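Local coordinates for protein toll (Drosophila melanogaster, PDB 4LXR) that acts as the cell-surface receptor for the cleaved cytokine Spätzle, switching on Toll signalling in embryonic dorsal-ventral patterning and in antifungal defence, at residues Val339-Asp345 with Thr363-Arg369; Leu354-Ala360 with Ser379-Asn385; Tyr60-Lys65 with Ile91-Leu95. All blocks are in the same frame, centred on the assembly; numbering follows the deposited sequence.

Interaction 1 (Val339-Asp345 with Thr363-Arg369); sequences VNLLSLD and TNLTDLR. With NAG (2-acetamido-2-deoxy-beta-D-glucopyranose), chain L; NAG (2-acetamido-2-deoxy-beta-D-glucopyranose), chain D.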
loop_
_atom_site.group_PDB
_atom_site.type_symbol
_atom_site.label_atom_id
_atom_site.label_comp_id
_atom_site.label_asym_id
_atom_site.label_seq_id
_atom_site.Cartn_x
_atom_site.Cartn_y
_atom_site.Cartn_z
ATOM N N VAL A 339 -15.606 10.595 -28.286
ATOM C CA VAL A 339 -14.283 11.006 -28.751
ATOM C C VAL A 339 -13.433 11.726 -27.678
ATOM O O VAL A 339 -12.212 11.799 -27.794
ATOM C CB VAL A 339 -14.403 11.868 -30.041
ATOM C CG1 VAL A 339 -14.929 13.283 -29.720
ATOM C CG2 VAL A 339 -13.084 11.927 -30.771
ATOM N N ASN A 340 -14.073 12.238 -26.631
ATOM C CA ASN A 340 -13.361 12.996 -25.600
ATOM C C ASN A 340 -13.237 12.270 -24.269
ATOM O O ASN A 340 -12.840 12.872 -23.272
ATOM C CB ASN A 340 -14.043 14.349 -25.356
ATOM C CG ASN A 340 -13.918 15.284 -26.539
ATOM O OD1 ASN A 340 -12.815 15.597 -26.981
ATOM N ND2 ASN A 340 -15.058 15.727 -27.070
ATOM N N LEU A 341 -13.606 10.995 -24.242
ATOM C CA LEU A 341 -13.568 10.227 -23.004
ATOM C C LEU A 341 -12.123 10.120 -22.516
ATOM O O LEU A 341 -11.229 9.799 -23.298
ATOM C CB LEU A 341 -14.178 8.848 -23.233
ATOM C CG LEU A 341 -14.313 7.926 -22.021
ATOM C CD1 LEU A 341 -15.211 8.551 -20.955
ATOM C CD2 LEU A 341 -14.845 6.573 -22.465
ATOM N N LEU A 342 -11.889 10.439 -21.242
ATOM C CA LEU A 342 -10.537 10.406 -20.676
ATOM C C LEU A 342 -10.363 9.212 -19.727
ATOM O O LEU A 342 -9.309 8.583 -19.676
ATOM C CB LEU A 342 -10.225 11.705 -19.924
ATOM C CG LEU A 342 -10.273 13.012 -20.721
ATOM C CD1 LEU A 342 -9.981 14.204 -19.804
ATOM C CD2 LEU A 342 -9.312 12.976 -21.934
ATOM N N SER A 343 -11.408 8.919 -18.971
ATOM C CA SER A 343 -11.357 7.884 -17.952
ATOM C C SER A 343 -12.600 7.013 -18.038
ATOM O O SER A 343 -13.727 7.519 -18.063
ATOM C CB SER A 343 -11.299 8.529 -16.568
ATOM O OG SER A 343 -11.360 7.551 -15.555
ATOM N N LEU A 344 -12.388 5.708 -18.115
ATOM C CA LEU A 344 -13.471 4.736 -18.071
ATOM C C LEU A 344 -13.161 3.741 -16.972
ATOM O O LEU A 344 -12.066 3.162 -16.933
ATOM C CB LEU A 344 -13.591 3.980 -19.400
ATOM C CG LEU A 344 -14.680 2.912 -19.413
ATOM C CD1 LEU A 344 -16.065 3.540 -19.172
ATOM C CD2 LEU A 344 -14.659 2.204 -20.744
ATOM N N ASP A 345 -14.121 3.543 -16.081
ATOM C CA ASP A 345 -13.958 2.600 -14.991
ATOM C C ASP A 345 -15.031 1.536 -15.115
ATOM O O ASP A 345 -16.222 1.830 -15.019
ATOM C CB ASP A 345 -14.085 3.313 -13.647
ATOM C CG ASP A 345 -13.664 2.444 -12.475
ATOM O OD1 ASP A 345 -13.789 1.192 -12.539
ATOM O OD2 ASP A 345 -13.194 3.026 -11.476
ATOM N N THR A 363 -10.312 7.747 -28.700
ATOM C CA THR A 363 -8.890 7.876 -28.975
ATOM C C THR A 363 -8.173 8.766 -27.969
ATOM O O THR A 363 -6.948 8.824 -27.963
ATOM C CB THR A 363 -8.624 8.381 -30.413
ATOM O OG1 THR A 363 -9.240 9.658 -30.592
ATOM C CG2 THR A 363 -9.189 7.410 -31.431
ATOM N N ASN A 364 -8.937 9.442 -27.115
ATOM C CA ASN A 364 -8.371 10.306 -26.082
ATOM C C ASN A 364 -8.292 9.636 -24.707
ATOM O O ASN A 364 -7.878 10.263 -23.734
ATOM C CB ASN A 364 -9.186 11.600 -25.965
ATOM C CG ASN A 364 -8.766 12.644 -26.970
ATOM O OD1 ASN A 364 -7.601 13.017 -27.021
ATOM N ND2 ASN A 364 -9.715 13.111 -27.786
ATOM N N LEU A 365 -8.705 8.379 -24.625
ATOM C CA LEU A 365 -8.734 7.676 -23.341
ATOM C C LEU A 365 -7.346 7.649 -22.715
ATOM O O LEU A 365 -6.399 7.242 -23.369
ATOM C CB LEU A 365 -9.216 6.236 -23.530
ATOM C CG LEU A 365 -9.763 5.546 -22.284
ATOM C CD1 LEU A 365 -10.952 6.327 -21.706
ATOM C CD2 LEU A 365 -10.167 4.111 -22.622
ATOM N N THR A 366 -7.229 8.079 -21.456
ATOM C CA THR A 366 -5.944 8.060 -20.762
ATOM C C THR A 366 -5.871 7.015 -19.649
ATOM O O THR A 366 -4.779 6.552 -19.308
ATOM C CB THR A 366 -5.565 9.445 -20.192
ATOM O OG1 THR A 366 -6.520 9.840 -19.207
ATOM C CG2 THR A 366 -5.523 10.498 -21.316
ATOM N N ASP A 367 -7.030 6.650 -19.101
ATOM C CA ASP A 367 -7.107 5.760 -17.944
ATOM C C ASP A 367 -8.195 4.741 -18.162
ATOM O O ASP A 367 -9.337 5.095 -18.449
ATOM C CB ASP A 367 -7.414 6.542 -16.646
ATOM C CG ASP A 367 -6.265 7.430 -16.230
ATOM O OD1 ASP A 367 -5.301 6.920 -15.607
ATOM O OD2 ASP A 367 -6.317 8.633 -16.559
ATOM N N LEU A 368 -7.847 3.469 -18.021
ATOM C CA LEU A 368 -8.806 2.416 -18.264
ATOM C C LEU A 368 -8.737 1.392 -17.146
ATOM O O LEU A 368 -7.710 0.752 -16.946
ATOM C CB LEU A 368 -8.571 1.769 -19.638
ATOM C CG LEU A 368 -9.474 0.582 -19.960
ATOM C CD1 LEU A 368 -10.965 0.981 -19.750
ATOM C CD2 LEU A 368 -9.245 0.105 -21.377
ATOM N N ARG A 369 -9.841 1.240 -16.417
ATOM C CA ARG A 369 -9.886 0.344 -15.267
ATOM C C ARG A 369 -10.785 -0.847 -15.548
ATOM O O ARG A 369 -12.010 -0.708 -15.653
ATOM C CB ARG A 369 -10.380 1.089 -14.028
ATOM C CG ARG A 369 -9.655 2.404 -13.747
ATOM C CD ARG A 369 -8.222 2.186 -13.273
ATOM N NE ARG A 369 -8.164 1.428 -12.019
ATOM C CZ ARG A 369 -7.385 1.736 -10.984
ATOM N NH1 ARG A 369 -7.396 0.976 -9.893
ATOM N NH2 ARG A 369 -6.586 2.797 -11.040
HETATM C C1 NAG L . -9.233 14.089 -28.747
HETATM C C2 NAG L . -9.353 13.286 -30.074
HETATM C C3 NAG L . -9.323 14.218 -31.287
HETATM C C4 NAG L . -10.375 15.306 -31.143
HETATM C C5 NAG L . -10.087 16.087 -29.868
HETATM C C6 NAG L . -11.082 17.197 -29.612
HETATM C C7 NAG L . -6.999 12.528 -30.161
HETATM C C8 NAG L . -6.096 11.340 -30.308
HETATM N N2 NAG L . -8.316 12.271 -30.189
HETATM O O3 NAG L . -9.559 13.460 -32.468
HETATM O O4 NAG L . -10.389 16.162 -32.284
HETATM O O5 NAG L . -10.178 15.192 -28.750
HETATM O O6 NAG L . -12.410 16.691 -29.556
HETATM O O7 NAG L . -6.553 13.664 -30.014
HETATM C C1 NAG D . -11.654 12.437 -15.299
HETATM C C2 NAG D . -11.296 13.060 -13.939
HETATM C C3 NAG D . -9.934 13.744 -14.009
HETATM C C4 NAG D . -8.874 12.808 -14.578
HETATM C C5 NAG D . -9.347 12.212 -15.903
HETATM C C6 NAG D . -8.388 11.189 -16.485
HETATM C C7 NAG D . -13.169 13.733 -12.505
HETATM C C8 NAG D . -14.134 14.831 -12.158
HETATM N N2 NAG D . -12.309 14.001 -13.490
HETATM O O3 NAG D . -9.562 14.172 -12.704
HETATM O O4 NAG D . -7.686 13.556 -14.815
HETATM O O5 NAG D . -10.600 11.547 -15.711
HETATM O O6 NAG D . -8.068 10.159 -15.557
HETATM O O7 NAG D . -13.175 12.650 -11.925
HETATM O O HOH W 1 -11.513 9.248 -25.800
#
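Leu344 and Asp367 join two short parallel strands, Ser343-Asp345 and Asp367-Arg369, whose axes run 4.9 Å apart and 3° from parallel. The amide of Leu344 binds Asp367 O, and Leu344 O receives the amide of Arg369 at 3.0 Å. Just ahead of the strands, Leu342 O takes two amides, Thr366 N at 2.8 Å and Asp367 N, the latter almost in line with the carbonyl. On the face that carries Leu344 and Leu368, these two side chains run alongside each other, Leu368 CD1 resting 4.0 Å from Leu344 CB; Leu341 and Leu365 pair likewise three residues earlier, before the strands begin, with Leu341 CG 3.7 Å from Leu365 CD1. In both pairs CG stands anti to the backbone N (chi1 178° in Leu344), which sends the branched ends into the interior.

Further back, Asn364 ND2 gives its proton to Val339 O at 2.8 Å, with an N-H...O angle of 163° and the acceptor close to the amide plane. The same nitrogen carries the N-linked sugar, so this bond helps fix the rotation of the glycosylated amide. The sugar makes two further hydrogen bonds, from N2 to Thr363 OG1 and from O6 to Asn340 OD1, 2.8 Å away. An N-acetylglucosamine of a separate glycan, probably that of Asn319, lies near Ser343 and donates from O6 to Asp367 OD2. A water accepts from Asn364 N and sits close to Leu341 O. Equivalent leucines stacked behind neighbouring parallel strands are the hallmark of the leucine-rich-repeat solenoid, here between LRR 9 and LRR 10 of the Toll ectodomain.

Interaction 2 (Leu354-Ala360 with Ser379-Asn385); sequences LPDSLFA and SGDIFSN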
loop_
_atom_site.group_PDB
_atom_site.type_symbol
_atom_site.label_atom_id
_atom_site.label_comp_id
_atom_site.label_asym_id
_atom_site.label_seq_id
_atom_site.Cartn_x
_atom_site.Cartn_y
_atom_site.Cartn_z
ATOM N N LEU A 354 -15.086 -8.098 -24.172
ATOM C CA LEU A 354 -15.359 -6.769 -24.690
ATOM C C LEU A 354 -15.243 -6.855 -26.203
ATOM O O LEU A 354 -14.331 -7.502 -26.711
ATOM C CB LEU A 354 -14.331 -5.776 -24.162
ATOM C CG LEU A 354 -14.197 -5.678 -22.646
ATOM C CD1 LEU A 354 -13.012 -4.821 -22.284
ATOM C CD2 LEU A 354 -15.480 -5.113 -22.039
ATOM N N PRO A 355 -16.178 -6.226 -26.929
ATOM C CA PRO A 355 -16.087 -6.278 -28.388
ATOM C C PRO A 355 -14.840 -5.554 -28.852
ATOM O O PRO A 355 -14.498 -4.522 -28.281
ATOM C CB PRO A 355 -17.338 -5.519 -28.848
ATOM C CG PRO A 355 -18.285 -5.649 -27.702
ATOM C CD PRO A 355 -17.397 -5.533 -26.485
ATOM N N ASP A 356 -14.192 -6.098 -29.875
ATOM C CA ASP A 356 -12.962 -5.554 -30.435
ATOM C C ASP A 356 -13.075 -4.092 -30.846
ATOM O O ASP A 356 -12.082 -3.358 -30.814
ATOM C CB ASP A 356 -12.507 -6.404 -31.633
ATOM C CG ASP A 356 -11.675 -7.616 -31.212
ATOM O OD1 ASP A 356 -11.271 -7.696 -30.030
ATOM O OD2 ASP A 356 -11.401 -8.479 -32.066
ATOM N N SER A 357 -14.279 -3.670 -31.229
ATOM C CA SER A 357 -14.489 -2.319 -31.738
ATOM C C SER A 357 -14.945 -1.327 -30.649
ATOM O O SER A 357 -15.198 -0.155 -30.926
ATOM C CB SER A 357 -15.493 -2.346 -32.901
ATOM O OG SER A 357 -16.836 -2.513 -32.449
ATOM N N LEU A 358 -15.033 -1.789 -29.407
ATOM C CA LEU A 358 -15.613 -0.958 -28.344
ATOM C C LEU A 358 -14.856 0.362 -28.148
ATOM O O LEU A 358 -15.467 1.418 -27.943
ATOM C CB LEU A 358 -15.699 -1.745 -27.025
ATOM C CG LEU A 358 -16.209 -0.974 -25.795
ATOM C CD1 LEU A 358 -17.680 -0.566 -25.946
ATOM C CD2 LEU A 358 -16.001 -1.780 -24.516
ATOM N N PHE A 359 -13.528 0.296 -28.241
ATOM C CA PHE A 359 -12.671 1.460 -28.016
ATOM C C PHE A 359 -12.142 2.012 -29.328
ATOM O O PHE A 359 -11.065 2.606 -29.368
ATOM C CB PHE A 359 -11.482 1.105 -27.094
ATOM C CG PHE A 359 -11.898 0.579 -25.742
ATOM C CD1 PHE A 359 -12.747 1.323 -24.927
ATOM C CD2 PHE A 359 -11.454 -0.656 -25.294
ATOM C CE1 PHE A 359 -13.148 0.839 -23.679
ATOM C CE2 PHE A 359 -11.856 -1.165 -24.051
ATOM C CZ PHE A 359 -12.700 -0.414 -23.236
ATOM N N ALA A 360 -12.890 1.820 -30.405
ATOM C CA ALA A 360 -12.421 2.278 -31.708
ATOM C C ALA A 360 -12.396 3.803 -31.832
ATOM O O ALA A 360 -11.572 4.346 -32.567
ATOM C CB ALA A 360 -13.244 1.656 -32.838
ATOM N N SER A 379 -6.961 -9.002 -27.160
ATOM C CA SER A 379 -6.893 -9.288 -28.584
ATOM C C SER A 379 -6.003 -8.258 -29.255
ATOM O O SER A 379 -5.605 -7.270 -28.632
ATOM C CB SER A 379 -8.292 -9.294 -29.220
ATOM O OG SER A 379 -8.834 -7.983 -29.299
ATOM N N GLY A 380 -5.693 -8.500 -30.525
ATOM C CA GLY A 380 -4.881 -7.577 -31.290
ATOM C C GLY A 380 -5.558 -6.264 -31.640
ATOM O O GLY A 380 -4.879 -5.315 -32.015
ATOM N N ASP A 381 -6.885 -6.195 -31.505
ATOM C CA ASP A 381 -7.639 -5.004 -31.920
ATOM C C ASP A 381 -8.180 -4.132 -30.795
ATOM O O ASP A 381 -8.424 -2.942 -31.002
ATOM C CB ASP A 381 -8.819 -5.396 -32.818
ATOM C CG ASP A 381 -8.394 -5.736 -34.233
ATOM O OD1 ASP A 381 -7.237 -5.452 -34.602
ATOM O OD2 ASP A 381 -9.234 -6.275 -34.982
ATOM N N ILE A 382 -8.386 -4.719 -29.622
ATOM C CA ILE A 382 -9.111 -4.042 -28.556
ATOM C C ILE A 382 -8.536 -2.669 -28.194
ATOM O O ILE A 382 -9.298 -1.724 -27.990
ATOM C CB ILE A 382 -9.284 -4.945 -27.291
ATOM C CG1 ILE A 382 -10.121 -4.232 -26.226
ATOM C CG2 ILE A 382 -7.945 -5.362 -26.720
ATOM C CD1 ILE A 382 -11.578 -4.058 -26.609
ATOM N N PHE A 383 -7.207 -2.547 -28.150
ATOM C CA PHE A 383 -6.571 -1.286 -27.727
ATOM C C PHE A 383 -5.858 -0.577 -28.877
ATOM O O PHE A 383 -5.072 0.339 -28.643
ATOM C CB PHE A 383 -5.532 -1.534 -26.618
ATOM C CG PHE A 383 -6.073 -2.229 -25.398
ATOM C CD1 PHE A 383 -7.331 -1.921 -24.892
ATOM C CD2 PHE A 383 -5.312 -3.191 -24.750
ATOM C CE1 PHE A 383 -7.810 -2.561 -23.764
ATOM C CE2 PHE A 383 -5.790 -3.837 -23.625
ATOM C CZ PHE A 383 -7.038 -3.524 -23.126
ATOM N N SER A 384 -6.127 -0.994 -30.113
ATOM C CA SER A 384 -5.318 -0.564 -31.252
ATOM C C SER A 384 -5.481 0.909 -31.597
ATOM O O SER A 384 -4.691 1.453 -32.367
ATOM C CB SER A 384 -5.614 -1.417 -32.485
ATOM O OG SER A 384 -6.909 -1.125 -32.980
ATOM N N ASN A 385 -6.507 1.545 -31.040
ATOM C CA ASN A 385 -6.736 2.970 -31.267
ATOM C C ASN A 385 -6.466 3.779 -30.019
ATOM O O ASN A 385 -6.816 4.963 -29.943
ATOM C CB ASN A 385 -8.169 3.227 -31.734
ATOM C CG ASN A 385 -8.328 3.081 -33.234
ATOM O OD1 ASN A 385 -8.900 2.105 -33.717
ATOM N ND2 ASN A 385 -7.827 4.061 -33.980
HETATM O O HOH W 2 -11.495 -1.148 -29.457
HETATM O O HOH W 3 -9.117 0.222 -29.588
#
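Ile382 has more of its surface buried here than any other residue, and its side chain packs between the turns of two successive repeats on the convex side. With chi1 at -177°, CG1 swings away from the amide of Ile382 and carries CD1 across to the other segment, where it touches Pro355 O and comes within 3.6 Å of Phe359 CD2. Leu354 CB lies a little farther from the same methyl. Phe359 extends alongside Ile382, and its ring presents its edge to Ile382 O, which sits close to the ring plane. Leu358 CD2 lies over one face of this ring, offset toward the rim. Beyond Ile382, the edge of the Phe383 ring is met by Phe359 CE2, 4.3 Å from Phe383 CE1.

These segments belong to LRR 9 and LRR 10. Each phenylalanine lies within a type I turn, Ser357-Ala360 and Asp381-Ser384, and Phe359 and Phe383 occupy corresponding places 24 residues apart, both reaching Leu368 on strand 367-369; such phenylalanines form the spine of many leucine-rich-repeat solenoids.

Toward the surface, Asp356 takes over the contact. Its OD1 accepts the hydroxyl proton of Ser379 OG at 2.6 Å, the serine oxygen standing 41° out of the carboxylate plane. Ser379 OG also receives weak bonds from the amides of Asp381 and Ile382, which would help to orient it. The carboxylates of Asp356 and Asp381 are turned steeply against each other, their OD2 atoms 4.2 Å apart; the repulsion is probably weakened by solvent, since both residues are exposed. Between the backbones, one water accepts from Phe359 N and lies within bonding distance of Asp356 O and Ile382 O; a second sits close to Ile382 O and accepts from Asn385 N.

Interaction 3 (Tyr60-Lys65 with Ile91-Leu95); sequences YQQLPK and ILDYL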
loop_
_atom_site.group_PDB
_atom_site.type_symbol
_atom_site.label_atom_id
_atom_site.label_comp_id
_atom_site.label_asym_id
_atom_site.label_seq_id
_atom_site.Cartn_x
_atom_site.Cartn_y
_atom_site.Cartn_z
ATOM N N TYR A 60 -25.067 32.195 31.003
ATOM C CA TYR A 60 -24.437 33.188 30.123
ATOM C C TYR A 60 -23.758 34.333 30.887
ATOM O O TYR A 60 -22.991 35.104 30.315
ATOM C CB TYR A 60 -25.435 33.740 29.098
ATOM C CG TYR A 60 -25.715 32.791 27.955
ATOM C CD1 TYR A 60 -24.701 32.402 27.085
ATOM C CD2 TYR A 60 -26.999 32.290 27.732
ATOM C CE1 TYR A 60 -24.951 31.530 26.038
ATOM C CE2 TYR A 60 -27.259 31.429 26.684
ATOM C CZ TYR A 60 -26.229 31.050 25.838
ATOM O OH TYR A 60 -26.481 30.185 24.799
ATOM N N GLN A 61 -24.049 34.424 32.181
ATOM C CA GLN A 61 -23.427 35.378 33.087
ATOM C C GLN A 61 -21.931 35.095 33.230
ATOM O O GLN A 61 -21.150 35.973 33.605
ATOM C CB GLN A 61 -24.090 35.257 34.456
ATOM C CG GLN A 61 -23.901 36.432 35.386
ATOM C CD GLN A 61 -24.694 36.264 36.673
ATOM O OE1 GLN A 61 -25.275 35.202 36.917
ATOM N NE2 GLN A 61 -24.728 37.310 37.500
ATOM N N GLN A 62 -21.529 33.862 32.939
ATOM C CA GLN A 62 -20.131 33.483 33.105
ATOM C C GLN A 62 -19.325 33.697 31.829
ATOM O O GLN A 62 -18.216 33.188 31.706
ATOM C CB GLN A 62 -20.014 32.032 33.575
ATOM C CG GLN A 62 -20.723 31.767 34.885
ATOM C CD GLN A 62 -20.969 30.293 35.133
ATOM O OE1 GLN A 62 -20.075 29.465 34.967
ATOM N NE2 GLN A 62 -22.190 29.956 35.537
ATOM N N LEU A 63 -19.893 34.436 30.877
ATOM C CA LEU A 63 -19.185 34.784 29.647
ATOM C C LEU A 63 -18.029 35.689 30.053
ATOM O O LEU A 63 -18.132 36.390 31.048
ATOM C CB LEU A 63 -20.113 35.561 28.714
ATOM C CG LEU A 63 -20.637 35.083 27.353
ATOM C CD1 LEU A 63 -20.456 33.598 27.067
ATOM C CD2 LEU A 63 -22.111 35.495 27.227
ATOM N N PRO A 64 -16.924 35.678 29.290
ATOM C CA PRO A 64 -15.877 36.661 29.589
ATOM C C PRO A 64 -16.402 38.088 29.385
ATOM O O PRO A 64 -17.232 38.303 28.511
ATOM C CB PRO A 64 -14.784 36.331 28.564
ATOM C CG PRO A 64 -15.509 35.672 27.440
ATOM C CD PRO A 64 -16.616 34.880 28.090
ATOM N N LYS A 65 -15.936 39.037 30.193
ATOM C CA LYS A 65 -16.344 40.436 30.077
ATOM C C LYS A 65 -15.315 41.249 29.300
ATOM O O LYS A 65 -14.111 41.056 29.476
ATOM C CB LYS A 65 -16.513 41.062 31.464
ATOM C CG LYS A 65 -17.600 40.453 32.327
ATOM C CD LYS A 65 -17.712 41.199 33.656
ATOM C CE LYS A 65 -18.939 40.768 34.456
ATOM N NZ LYS A 65 -18.735 39.510 35.232
ATOM N N ILE A 91 -25.764 38.334 22.730
ATOM C CA ILE A 91 -24.580 37.586 23.162
ATOM C C ILE A 91 -23.351 38.057 22.377
ATOM O O ILE A 91 -22.298 38.346 22.959
ATOM C CB ILE A 91 -24.763 36.061 23.002
ATOM C CG1 ILE A 91 -25.775 35.551 24.026
ATOM C CG2 ILE A 91 -23.431 35.340 23.174
ATOM C CD1 ILE A 91 -26.527 34.325 23.568
ATOM N N LEU A 92 -23.505 38.178 21.059
ATOM C CA LEU A 92 -22.409 38.629 20.202
ATOM C C LEU A 92 -21.963 40.071 20.518
ATOM O O LEU A 92 -20.750 40.358 20.528
ATOM C CB LEU A 92 -22.756 38.446 18.715
ATOM C CG LEU A 92 -23.241 37.053 18.278
ATOM C CD1 LEU A 92 -23.307 36.909 16.763
ATOM C CD2 LEU A 92 -22.407 35.937 18.877
ATOM N N ASP A 93 -22.919 40.968 20.786
ATOM C CA ASP A 93 -22.579 42.331 21.210
ATOM C C ASP A 93 -21.719 42.293 22.469
ATOM O O ASP A 93 -20.726 43.000 22.563
ATOM C CB ASP A 93 -23.816 43.190 21.513
ATOM C CG ASP A 93 -24.728 43.374 20.309
ATOM O OD1 ASP A 93 -24.259 43.221 19.167
ATOM O OD2 ASP A 93 -25.924 43.667 20.512
ATOM N N TYR A 94 -22.119 41.462 23.429
ATOM C CA TYR A 94 -21.444 41.359 24.719
ATOM C C TYR A 94 -19.978 41.006 24.522
ATOM O O TYR A 94 -19.104 41.510 25.221
ATOM C CB TYR A 94 -22.103 40.279 25.576
ATOM C CG TYR A 94 -21.685 40.298 27.028
ATOM C CD1 TYR A 94 -22.223 41.232 27.910
ATOM C CD2 TYR A 94 -20.748 39.382 27.519
ATOM C CE1 TYR A 94 -21.847 41.253 29.238
ATOM C CE2 TYR A 94 -20.367 39.393 28.842
ATOM C CZ TYR A 94 -20.920 40.335 29.699
ATOM O OH TYR A 94 -20.552 40.356 31.017
ATOM N N LEU A 95 -19.722 40.135 23.557
ATOM C CA LEU A 95 -18.375 39.689 23.257
ATOM C C LEU A 95 -17.665 40.670 22.330
ATOM O O LEU A 95 -16.493 40.491 22.001
ATOM C CB LEU A 95 -18.430 38.298 22.637
ATOM C CG LEU A 95 -18.942 37.240 23.611
ATOM C CD1 LEU A 95 -19.108 35.876 22.908
ATOM C CD2 LEU A 95 -17.978 37.162 24.795
HETATM O O HOH W 4 -19.896 38.086 32.180
HETATM O O HOH W 5 -17.081 39.904 26.642
#
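An apolar contact, supplemented by bridging water, packs the loop Tyr60-Lys65 against the end of helix 88-94 near the N-terminal end of the Toll ectodomain. Tyr60 meets Ile91 through a CH-pi contact: CD1 of Ile91 sits over one face of the ring, 4.1 Å from its centroid and 17° off the ring normal, the isoleucine coming at the tyrosine almost perpendicularly. Leu63 touches Ile91, Tyr94 and Leu95, its CB lying 3.8 Å from Tyr94 CE2. Beside it, Pro64 CG touches Leu95 CD2 at 3.9 Å.

Tyr94 has the most surface buried by the contact. A chi1 of -167° turns its ring toward the loop, obliquely to it, so that CE2 comes 3.3 Å from Pro64 O and the methylene CG of Lys65 lies beside the hydroxyl. One water accepts from Tyr94 OH at 2.6 Å and donates to the carbonyls of Gln61 and Leu63, tying the phenol to the loop backbone. Another joins Pro64 O to Tyr94 O.

Around this contact, Tyr60 OH is hydrogen-bonded to Met81 O, while Leu63 touches Phe38 and Pro64 touches Leu40, both of strand 38-43. The loop, which leads from strand 47-52 to strand 70-72, thus touches both strand 38-43 and helix 88-94.

How the interactions relate
Interactions 1 and 2 are two levels of the same pair of neighbouring repeats, LRR 9 and LRR 10: their segments alternate along the chain and their centres lie 13 Å apart. They share a continuous core, in which Leu344 CD2 meets Phe359 CE1 at 3.6 Å and Leu368 CD2 packs against Phe359 CE2 and Phe383 CE1, each at 3.9 Å. Thus the strands of interaction 1 and the convex turns of interaction 2 close around one set of side chains, with the glycan on Asn364 borne by interaction 1. Interaction 3 belongs to the N-terminal region, its centre about 58 Å from that of interaction 1 and about 71 Å from that of interaction 2.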